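Short chain dehydrogenase (Salmonella typhi, PDB 3G1T) probably catalyses an NAD(P)(H)-dependent oxidation or reduction, as expected of a Rossmann-fold short-chain dehydrogenase. Local coordinates at residues 27-30 and 31-35; 128-131 and 132-136; 217-220 and 221-224; 228-232 and 233-237. One frame throughout, in Å; residues are numbered along the deposited sequence. Where two conformers were deposited one is given.

Contact 1 of 4, residues 27-30 and 31-35; sequences GREA and ALTYA
The guanidinium group of Arg28 has a methyl of Leu32 over one face, set off toward its rim, with Arg28 NH1 3.8 Å from Leu32 CD1. The arginine chain runs straight from CG to NE, and a turn of -84° at chi4 presents the flat of the group, not its N-H edge, to the leucine one turn further along the helix. His57 of helix 48-62 packs on both side chains. A second flat group, the Tyr34 ring, carries the methyl of Ala30 off-centre over one of its faces, Ala30 CB standing 4.1 Å from Tyr34 CE2. Tyr34 CG lies beside its own backbone N (chi1 -64°), which brings the ring back over the preceding turn, and Tyr34 CG comes to 3.1 Å from Ala30 O. At the far end of the ring, the hydroxyl is hydrogen-bonded to Tyr227 O.

Between these two pairs, Glu29 O is gripped twice by one residue. Thr33 N donates to Glu29 O at 2.9 Å, as part of the ordinary helical pattern. The hydroxyl adds a shorter bond, Thr33 OG1 to Glu29 O at 2.7 Å, approaching from well above the carbonyl plane (42° out of it). This bond fixes the threonine rotamer and spends the hydroxyl on the helix's own backbone, while Met224 and Leu228 pack against the Thr33 side chain. Gly27 closes the TGxxxGxG sequence of the short-chain dehydrogenases, and its carbonyl accepts from Ala31 N in the first helix of the Rossmann beta-alpha-beta unit, formed by strand 16-19, helix 25-36 and strand 40-45.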
loop_
_atom_site.group_PDB
_atom_site.type_symbol
_atom_site.label_atom_id
_atom_site.label_comp_id
_atom_site.label_asym_id
_atom_site.label_seq_id
_atom_site.Cartn_x
_atom_site.Cartn_y
_atom_site.Cartn_z
ATOM N N GLY A 27 9.154 0.165 -20.248
ATOM C CA GLY A 27 8.547 1.499 -20.636
ATOM C C GLY A 27 8.960 1.963 -22.028
ATOM O O GLY A 27 8.134 2.300 -22.885
ATOM N N ARG A 28 10.250 1.947 -22.303
ATOM C CA ARG A 28 10.720 2.212 -23.670
ATOM C C ARG A 28 10.151 1.243 -24.730
ATOM O O ARG A 28 9.714 1.703 -25.829
ATOM C CB ARG A 28 12.253 2.130 -23.661
ATOM C CG ARG A 28 12.863 2.109 -25.020
ATOM C CD ARG A 28 14.411 1.936 -24.893
ATOM N NE ARG A 28 14.978 2.009 -26.225
ATOM C CZ ARG A 28 15.050 0.959 -27.045
ATOM N NH1 ARG A 28 14.605 -0.232 -26.640
ATOM N NH2 ARG A 28 15.593 1.093 -28.276
ATOM N N GLU A 29 10.145 -0.076 -24.414
ATOM C CA GLU A 29 9.536 -1.103 -25.286
ATOM C C GLU A 29 8.082 -0.828 -25.583
ATOM O O GLU A 29 7.639 -0.908 -26.718
ATOM C CB GLU A 29 9.642 -2.521 -24.701
ATOM C CG GLU A 29 9.506 -3.626 -25.750
ATOM C CD GLU A 29 10.680 -3.636 -26.762
ATOM O OE1 GLU A 29 11.788 -3.203 -26.398
ATOM O OE2 GLU A 29 10.505 -4.094 -27.887
ATOM N N ALA A 30 7.305 -0.490 -24.555
ATOM C CA ALA A 30 5.885 -0.241 -24.792
ATOM C C ALA A 30 5.700 1.036 -25.643
ATOM O O ALA A 30 4.865 1.065 -26.550
ATOM C CB ALA A 30 5.152 -0.173 -23.460
ATOM N N ALA A 31 6.495 2.064 -25.391
ATOM C CA ALA A 31 6.404 3.297 -26.233
ATOM C C ALA A 31 6.672 2.989 -27.745
ATOM O O ALA A 31 5.904 3.348 -28.661
ATOM C CB ALA A 31 7.294 4.374 -25.704
ATOM N N LEU A 32 7.785 2.306 -28.026
ATOM C CA LEU A 32 8.065 1.813 -29.380
ATOM C C LEU A 32 6.976 0.969 -29.994
ATOM O O LEU A 32 6.599 1.210 -31.157
ATOM C CB LEU A 32 9.323 0.940 -29.350
ATOM C CG LEU A 32 10.602 1.768 -29.178
ATOM C CD1 LEU A 32 11.714 0.693 -29.007
ATOM C CD2 LEU A 32 10.932 2.668 -30.368
ATOM N N THR A 33 6.508 -0.048 -29.241
ATOM C CA THR A 33 5.496 -0.997 -29.694
ATOM C C THR A 33 4.155 -0.272 -29.911
ATOM O O THR A 33 3.490 -0.449 -30.941
ATOM C CB THR A 33 5.238 -2.135 -28.656
ATOM O OG1 THR A 33 6.445 -2.783 -28.276
ATOM C CG2 THR A 33 4.368 -3.196 -29.257
ATOM N N TYR A 34 3.759 0.539 -28.956
ATOM C CA TYR A 34 2.491 1.340 -29.183
ATOM C C TYR A 34 2.546 2.233 -30.430
ATOM O O TYR A 34 1.588 2.240 -31.211
ATOM C CB TYR A 34 2.107 2.137 -27.938
ATOM C CG TYR A 34 1.744 1.340 -26.724
ATOM C CD1 TYR A 34 1.310 0.011 -26.825
ATOM C CD2 TYR A 34 1.794 1.947 -25.471
ATOM C CE1 TYR A 34 0.959 -0.727 -25.667
ATOM C CE2 TYR A 34 1.439 1.260 -24.304
ATOM C CZ TYR A 34 1.005 -0.043 -24.395
ATOM O OH TYR A 34 0.593 -0.667 -23.228
ATOM N N ALA A 35 3.677 2.931 -30.645
ATOM C CA ALA A 35 3.893 3.725 -31.886
ATOM C C ALA A 35 3.826 2.822 -33.143
ATOM O O ALA A 35 3.194 3.185 -34.159
ATOM C CB ALA A 35 5.180 4.506 -31.778
#

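Contact 2 of 4, residues 128-131 and 132-136; sequences NATF and MLTQA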
loop_
_atom_site.group_PDB
_atom_site.type_symbol
_atom_site.label_atom_id
_atom_site.label_comp_id
_atom_site.label_asym_id
_atom_site.label_seq_id
_atom_site.Cartn_x
_atom_site.Cartn_y
_atom_site.Cartn_z
ATOM N N ASN A 128 2.400 7.356 -4.059
ATOM C CA ASN A 128 1.800 8.716 -3.967
ATOM C C ASN A 128 1.937 9.559 -5.221
ATOM O O ASN A 128 1.017 10.302 -5.596
ATOM C CB ASN A 128 2.383 9.503 -2.787
ATOM C CG ASN A 128 2.226 8.773 -1.458
ATOM O OD1 ASN A 128 1.306 8.024 -1.272
ATOM N ND2 ASN A 128 3.212 8.951 -0.547
ATOM N N ALA A 129 3.101 9.519 -5.867
ATOM C CA ALA A 129 3.252 10.267 -7.096
ATOM C C ALA A 129 2.505 9.630 -8.266
ATOM O O ALA A 129 2.027 10.305 -9.146
ATOM C CB ALA A 129 4.719 10.341 -7.430
ATOM N N THR A 130 2.396 8.301 -8.276
ATOM C CA THR A 130 1.683 7.623 -9.317
ATOM C C THR A 130 0.185 7.993 -9.145
ATOM O O THR A 130 -0.500 8.266 -10.113
ATOM C CB THR A 130 1.956 6.094 -9.217
ATOM O OG1 THR A 130 3.345 5.847 -9.507
ATOM C CG2 THR A 130 1.105 5.331 -10.176
ATOM N N PHE A 131 -0.289 8.049 -7.903
ATOM C CA PHE A 131 -1.632 8.592 -7.639
ATOM C C PHE A 131 -1.819 10.035 -8.097
ATOM O O PHE A 131 -2.769 10.349 -8.793
ATOM C CB PHE A 131 -1.992 8.486 -6.103
ATOM C CG PHE A 131 -3.008 9.529 -5.644
ATOM C CD1 PHE A 131 -4.319 9.463 -6.109
ATOM C CD2 PHE A 131 -2.618 10.573 -4.781
ATOM C CE1 PHE A 131 -5.257 10.426 -5.703
ATOM C CE2 PHE A 131 -3.591 11.581 -4.321
ATOM C CZ PHE A 131 -4.934 11.460 -4.847
ATOM N N MET A 132 -0.926 10.921 -7.688
ATOM C CA MET A 132 -1.031 12.340 -8.048
ATOM C C MET A 132 -1.090 12.565 -9.570
ATOM O O MET A 132 -1.920 13.366 -10.069
ATOM C CB MET A 132 0.122 13.105 -7.462
ATOM C CG MET A 132 -0.102 13.466 -5.917
ATOM S SD MET A 132 1.076 14.617 -5.127
ATOM C CE MET A 132 2.580 13.640 -5.220
ATOM N N LEU A 133 -0.142 11.932 -10.285
ATOM C CA LEU A 133 -0.156 11.932 -11.770
ATOM C C LEU A 133 -1.459 11.381 -12.360
ATOM O O LEU A 133 -2.091 12.033 -13.219
ATOM C CB LEU A 133 1.041 11.130 -12.320
ATOM C CG LEU A 133 1.194 11.185 -13.856
ATOM C CD1 LEU A 133 1.235 12.691 -14.380
ATOM C CD2 LEU A 133 2.501 10.350 -14.159
ATOM N N THR A 134 -1.921 10.244 -11.842
ATOM C CA THR A 134 -3.214 9.690 -12.270
ATOM C C THR A 134 -4.371 10.683 -12.102
ATOM O O THR A 134 -5.130 10.909 -13.040
ATOM C CB THR A 134 -3.586 8.388 -11.517
ATOM O OG1 THR A 134 -2.563 7.393 -11.730
ATOM C CG2 THR A 134 -5.002 7.810 -12.069
ATOM N N GLN A 135 -4.447 11.282 -10.927
ATOM C CA GLN A 135 -5.575 12.181 -10.640
ATOM C C GLN A 135 -5.593 13.330 -11.606
ATOM O O GLN A 135 -6.687 13.786 -12.052
ATOM C CB GLN A 135 -5.495 12.625 -9.214
ATOM C CG GLN A 135 -6.412 13.802 -8.866
ATOM C CD GLN A 135 -6.275 14.167 -7.412
ATOM O OE1 GLN A 135 -5.321 14.836 -7.005
ATOM N NE2 GLN A 135 -7.243 13.711 -6.602
ATOM N N ALA A 136 -4.403 13.860 -11.924
ATOM C CA ALA A 136 -4.326 15.015 -12.829
ATOM C C ALA A 136 -4.749 14.722 -14.277
ATOM O O ALA A 136 -5.088 15.687 -14.995
ATOM C CB ALA A 136 -2.932 15.537 -12.840
#
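Phe131 and Met132 bury the most surface here, their side chains crossing at about a right angle, with Phe131 CD2 4.0 Å from Met132 CG. The phenylalanine extends toward the following turn, where it runs side by side with Gln135, both pointing the same way. Phe131 CZ lies 3.7 Å from Gln135 NE2, with the ring and amide planes 62° apart. This is packing only: the amide nitrogen bonds to Met111 O and Gln114 O of the second subunit, whose Trp119 stacks on the Phe131 ring. Met132 goes the other way along the helix. A bend at chi3 (-65°) folds its methyl back, so that Met132 CE comes to 3.9 Å from Ala129 CA.

On another side of the helix Thr134 holds Thr130 O from opposite faces of the carbonyl plane, through Thr134 N at 3.0 Å and Thr134 OG1 at 2.8 Å. Its hydroxyl is also bonded to His100 NE2.

Helix 116-142 is thus covered on several sides: Met132 packs on Ala78 and Cys81 of helix 78-91, Thr134 meets Leu149 and Phe151 of strand 147-152, and Phe131 with Gln135 faces the second subunit, consistent with the helical dimer interface common in this family.

Contact 3 of 4, residues 217-220 and 221-224; sequences LKTP and ADIM
Asp222 and Thr219 exchange side-chain to backbone hydrogen bonds in the reciprocal pattern of a capping box, on the approach to helix 224-231. The aspartate can be followed outward. Its CB rests on the backbone of the preceding turn, with Asp222 CB 3.3 Å from Thr219 O, and also touches the CB of Lys218. CG stands beside its own backbone N (chi1 -64°), which directs the carboxylate back to Thr219, Asp222 CG lying 3.2 Å from Thr219 OG1. Of the two oxygens, OD2 accepts from the backbone: Thr219 N reaches Asp222 OD2 at 2.9 Å, in a nearly straight bond that arrives from above the carboxylate plane, 46° out of it. The aliphatic part of Lys218 crosses the aspartate side chain at about a right angle, its CD touching the same oxygen. The amine of that lysine leads elsewhere, with Lys218 NZ 5.8 Å from Asp222 OD2, so any attraction between the opposite charges is probably weak and long-range.

The return bond runs from Asp222 N to Thr219 OG1 at 3.2 Å. The threonine hydroxyl, placed between its own backbone N and carbonyl carbon (chi1 54°), faces the Asp222 amide. Pro220, which has no N-H, comes next, and its carbonyl accepts from Ile223 N, a residue within the type I turn that runs from Ala221 to Met224. Pro220 and Met224 both pack on Glu29 of helix 25-36, joining this loop to the first Rossmann helix. Outside the box, a water links the two side chains, donating to Asp222 OD1 at 3.1 Å and lying 2.6 Å from Thr219 OG1.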
loop_
_atom_site.group_PDB
_atom_site.type_symbol
_atom_site.label_atom_id
_atom_site.label_comp_id
_atom_site.label_asym_id
_atom_site.label_seq_id
_atom_site.Cartn_x
_atom_site.Cartn_y
_atom_site.Cartn_z
ATOM N N LEU A 217 15.816 -15.254 -19.426
ATOM C CA LEU A 217 14.536 -14.551 -19.234
ATOM C C LEU A 217 13.934 -14.048 -20.567
ATOM O O LEU A 217 14.648 -13.736 -21.530
ATOM C CB LEU A 217 14.788 -13.368 -18.326
ATOM C CG LEU A 217 15.224 -13.598 -16.858
ATOM C CD1 LEU A 217 15.448 -12.199 -16.280
ATOM C CD2 LEU A 217 14.231 -14.430 -16.043
ATOM N N LYS A 218 12.603 -13.927 -20.619
ATOM C CA LYS A 218 11.951 -13.223 -21.700
ATOM C C LYS A 218 12.383 -11.751 -21.659
ATOM O O LYS A 218 12.631 -11.212 -20.576
ATOM C CB LYS A 218 10.398 -13.318 -21.514
ATOM C CG LYS A 218 9.839 -14.801 -21.573
ATOM C CD LYS A 218 10.028 -15.433 -22.944
ATOM C CE LYS A 218 9.169 -16.745 -23.156
ATOM N NZ LYS A 218 7.850 -16.703 -22.505
ATOM N N THR A 219 12.450 -11.138 -22.845
ATOM C CA THR A 219 12.750 -9.731 -22.970
ATOM C C THR A 219 11.440 -8.936 -22.888
ATOM O O THR A 219 10.325 -9.502 -22.970
ATOM C CB THR A 219 13.308 -9.389 -24.321
ATOM O OG1 THR A 219 12.394 -9.862 -25.315
ATOM C CG2 THR A 219 14.724 -10.091 -24.535
ATOM N N PRO A 220 11.576 -7.609 -22.711
ATOM C CA PRO A 220 10.401 -6.710 -22.821
ATOM C C PRO A 220 9.657 -6.893 -24.132
ATOM O O PRO A 220 8.393 -6.897 -24.088
ATOM C CB PRO A 220 10.994 -5.348 -22.798
ATOM C CG PRO A 220 12.213 -5.516 -21.810
ATOM C CD PRO A 220 12.789 -6.833 -22.373
ATOM N N ALA A 221 10.363 -7.115 -25.256
ATOM C CA ALA A 221 9.655 -7.431 -26.493
ATOM C C ALA A 221 8.748 -8.621 -26.430
ATOM O O ALA A 221 7.601 -8.556 -26.919
ATOM C CB ALA A 221 10.640 -7.587 -27.690
ATOM N N ASP A 222 9.224 -9.713 -25.806
ATOM C CA ASP A 222 8.455 -10.940 -25.662
ATOM C C ASP A 222 7.131 -10.773 -24.950
ATOM O O ASP A 222 6.161 -11.470 -25.283
ATOM C CB ASP A 222 9.255 -11.999 -24.910
ATOM C CG ASP A 222 10.525 -12.460 -25.672
ATOM O OD1 ASP A 222 10.575 -12.409 -26.908
ATOM O OD2 ASP A 222 11.482 -12.882 -24.988
ATOM N N ILE A 223 7.075 -9.867 -23.979
ATOM C CA ILE A 223 5.877 -9.740 -23.153
ATOM C C ILE A 223 4.876 -8.706 -23.659
ATOM O O ILE A 223 3.864 -8.448 -23.001
ATOM C CB ILE A 223 6.235 -9.536 -21.626
ATOM C CG1 ILE A 223 6.975 -8.197 -21.355
ATOM C CG2 ILE A 223 6.988 -10.786 -21.110
ATOM C CD1 ILE A 223 6.980 -7.793 -19.869
ATOM N N MET A 224 5.154 -8.132 -24.830
ATOM C CA MET A 224 4.276 -7.027 -25.347
ATOM C C MET A 224 2.812 -7.373 -25.657
ATOM O O MET A 224 1.986 -6.455 -25.553
ATOM C CB MET A 224 4.921 -6.340 -26.560
ATOM C CG MET A 224 6.051 -5.320 -26.133
ATOM S SD MET A 224 5.663 -3.842 -25.124
ATOM C CE MET A 224 6.203 -4.351 -23.483
HETATM O O HOH W 1 13.075 -10.702 -27.674
#

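Contact 4 of 4, residues 228-232 and 233-237; sequences LWLMG and DDSRR. With MG (magnesium ion), chain B.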
loop_
_atom_site.group_PDB
_atom_site.type_symbol
_atom_site.label_atom_id
_atom_site.label_comp_id
_atom_site.label_asym_id
_atom_site.label_seq_id
_atom_site.Cartn_x
_atom_site.Cartn_y
_atom_site.Cartn_z
ATOM N N LEU A 228 -0.194 -4.513 -25.446
ATOM C CA LEU A 228 -1.015 -4.138 -26.597
ATOM C C LEU A 228 -2.501 -4.452 -26.321
ATOM O O LEU A 228 -3.363 -3.556 -26.560
ATOM C CB LEU A 228 -0.618 -4.987 -27.854
ATOM C CG LEU A 228 0.594 -4.344 -28.491
ATOM C CD1 LEU A 228 1.294 -5.418 -29.419
ATOM C CD2 LEU A 228 0.190 -2.962 -29.220
ATOM N N TRP A 229 -2.795 -5.665 -25.819
ATOM C CA TRP A 229 -4.214 -6.074 -25.596
ATOM C C TRP A 229 -4.936 -5.099 -24.652
ATOM O O TRP A 229 -6.058 -4.645 -24.943
ATOM C CB TRP A 229 -4.205 -7.471 -25.019
ATOM C CG TRP A 229 -5.601 -7.979 -24.791
ATOM C CD1 TRP A 229 -6.497 -8.419 -25.754
ATOM C CD2 TRP A 229 -6.238 -8.125 -23.538
ATOM N NE1 TRP A 229 -7.678 -8.835 -25.139
ATOM C CE2 TRP A 229 -7.555 -8.634 -23.787
ATOM C CE3 TRP A 229 -5.831 -7.876 -22.221
ATOM C CZ2 TRP A 229 -8.449 -8.938 -22.747
ATOM C CZ3 TRP A 229 -6.725 -8.135 -21.187
ATOM C CH2 TRP A 229 -8.035 -8.655 -21.468
ATOM N N LEU A 230 -4.284 -4.699 -23.557
ATOM C CA LEU A 230 -4.960 -3.742 -22.632
ATOM C C LEU A 230 -5.197 -2.353 -23.172
ATOM O O LEU A 230 -6.053 -1.655 -22.647
ATOM C CB LEU A 230 -4.250 -3.643 -21.266
ATOM C CG LEU A 230 -4.502 -4.836 -20.336
ATOM C CD1 LEU A 230 -3.621 -4.688 -19.102
ATOM C CD2 LEU A 230 -5.978 -4.980 -19.851
ATOM N N MET A 231 -4.445 -1.907 -24.220
ATOM C CA MET A 231 -4.698 -0.544 -24.741
ATOM C C MET A 231 -5.733 -0.537 -25.895
ATOM O O MET A 231 -6.336 0.493 -26.174
ATOM C CB MET A 231 -3.377 0.085 -25.234
ATOM C CG MET A 231 -2.460 0.618 -24.063
ATOM S SD MET A 231 -3.255 1.828 -22.923
ATOM C CE MET A 231 -2.106 1.842 -21.557
ATOM N N GLY A 232 -5.921 -1.710 -26.519
ATOM C CA GLY A 232 -6.823 -1.945 -27.705
ATOM C C GLY A 232 -8.235 -2.294 -27.292
ATOM O O GLY A 232 -8.549 -2.723 -26.141
ATOM N N ASP A 233 -9.114 -2.215 -28.284
ATOM C CA ASP A 233 -10.515 -2.379 -27.938
ATOM C C ASP A 233 -10.864 -3.826 -27.543
ATOM O O ASP A 233 -11.981 -4.027 -27.019
ATOM C CB ASP A 233 -11.381 -2.020 -29.167
ATOM C CG ASP A 233 -11.488 -0.532 -29.378
ATOM O OD1 ASP A 233 -11.139 0.256 -28.489
ATOM O OD2 ASP A 233 -11.939 -0.151 -30.498
ATOM N N ASP A 234 -9.981 -4.830 -27.773
ATOM C CA ASP A 234 -10.298 -6.258 -27.434
ATOM C C ASP A 234 -10.432 -6.504 -25.931
ATOM O O ASP A 234 -11.023 -7.498 -25.497
ATOM C CB ASP A 234 -9.281 -7.203 -28.044
ATOM C CG ASP A 234 -9.364 -7.222 -29.602
ATOM O OD1 ASP A 234 -10.495 -7.141 -30.149
ATOM O OD2 ASP A 234 -8.328 -7.225 -30.311
ATOM N N SER A 235 -9.908 -5.561 -25.153
ATOM C CA SER A 235 -9.948 -5.687 -23.676
ATOM C C SER A 235 -11.045 -4.777 -23.062
ATOM O O SER A 235 -11.078 -4.601 -21.843
ATOM C CB SER A 235 -8.603 -5.268 -23.051
ATOM O OG SER A 235 -8.296 -3.912 -23.349
ATOM N N ARG A 236 -11.863 -4.177 -23.913
ATOM C CA ARG A 236 -12.697 -3.048 -23.416
ATOM C C ARG A 236 -13.698 -3.484 -22.331
ATOM O O ARG A 236 -14.162 -2.645 -21.541
ATOM C CB ARG A 236 -13.482 -2.366 -24.564
ATOM C CG ARG A 236 -14.569 -3.200 -25.140
ATOM C CD ARG A 236 -15.264 -2.390 -26.289
ATOM N NE ARG A 236 -15.630 -1.071 -25.758
ATOM C CZ ARG A 236 -15.547 0.061 -26.463
ATOM N NH1 ARG A 236 -15.228 0.052 -27.763
ATOM N NH2 ARG A 236 -15.844 1.192 -25.883
ATOM N N ARG A 237 -14.055 -4.753 -22.256
ATOM C CA ARG A 237 -14.980 -5.176 -21.179
ATOM C C ARG A 237 -14.326 -5.548 -19.830
ATOM O O ARG A 237 -15.049 -6.058 -18.916
ATOM C CB ARG A 237 -15.787 -6.383 -21.673
ATOM C CG ARG A 237 -16.787 -5.933 -22.783
ATOM C CD ARG A 237 -17.448 -7.055 -23.653
ATOM N NE ARG A 237 -16.522 -7.981 -24.343
ATOM C CZ ARG A 237 -15.724 -7.761 -25.424
ATOM N NH1 ARG A 237 -15.580 -6.561 -26.053
ATOM N NH2 ARG A 237 -14.996 -8.804 -25.872
HETATM MG MG MG B . -11.857 1.626 -31.524
HETATM O O HOH W 2 -9.410 0.805 -26.385
HETATM O O HOH W 3 -12.178 2.506 -29.596
HETATM O O HOH W 4 -9.877 1.745 -31.472
#
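Ser235 OG sits among three polar groups at the end of helix 224-231. Ser235 OG lies 2.8 Å from Trp229 O and 3.0 Å from Gly232 O, two acceptors that compete for its one proton, and it is also hydrogen-bonded to Arg191 NE. The backbone directs Ser235 CB at the tryptophan, and chi1 of 61° sets OG between its own backbone N and carbonyl carbon, within reach of the two carbonyls. Ser235 CB stands 3.5 Å from the centroid of the six-membered ring of Trp229, almost on the ring normal, a CH-pi contact over the centre of the face. Gly232 O is held by the backbone too: Ser235 N donates to it at 3.3 Å from above the carbonyl plane. Beside the indole, Asp234 CB is 3.7 Å from Trp229 NE1, while the carboxylate bonds to the Tyr5 hydroxyl.

Asp233 turns outward to a magnesium ion, bound through Asp233 OD2 at 2.0 Å. The other oxygen accepts from a water on the same metal, Asp233 OD1 being 2.7 Å from it.

The turn thus closes on the tail of helix 224-231. Tyr5 and Phe243, the latter from strand 242-244, meet the indole edge-to-face, Leu230 packs on strands 147-152 and 190-196, and Met231 touches Tyr34 of helix 25-36 and Val150 of strand 147-152.

Contacts 1, 3 and 4 form one connected region, whereas contact 2 lies across the chain's centre from contacts 1 and 3. Contact 1 is the hub: Thr33 OG1 is 3.3 Å from Met224 CG of contact 3, and Tyr34 OH is 3.4 Å from Met231 CG of contact 4. Contact 3 leads into helix 224-231 and contact 4 takes in its last turn; their centres are about 19 Å apart, and beyond that closeness in sequence they do not touch. Contact 2, centred about 21 Å from contact 1, faces the second subunit instead. No cofactor is bound; by family analogy its site would lie nearest contact 1, at the glycine-rich turn. The magnesium ion belongs to contact 4.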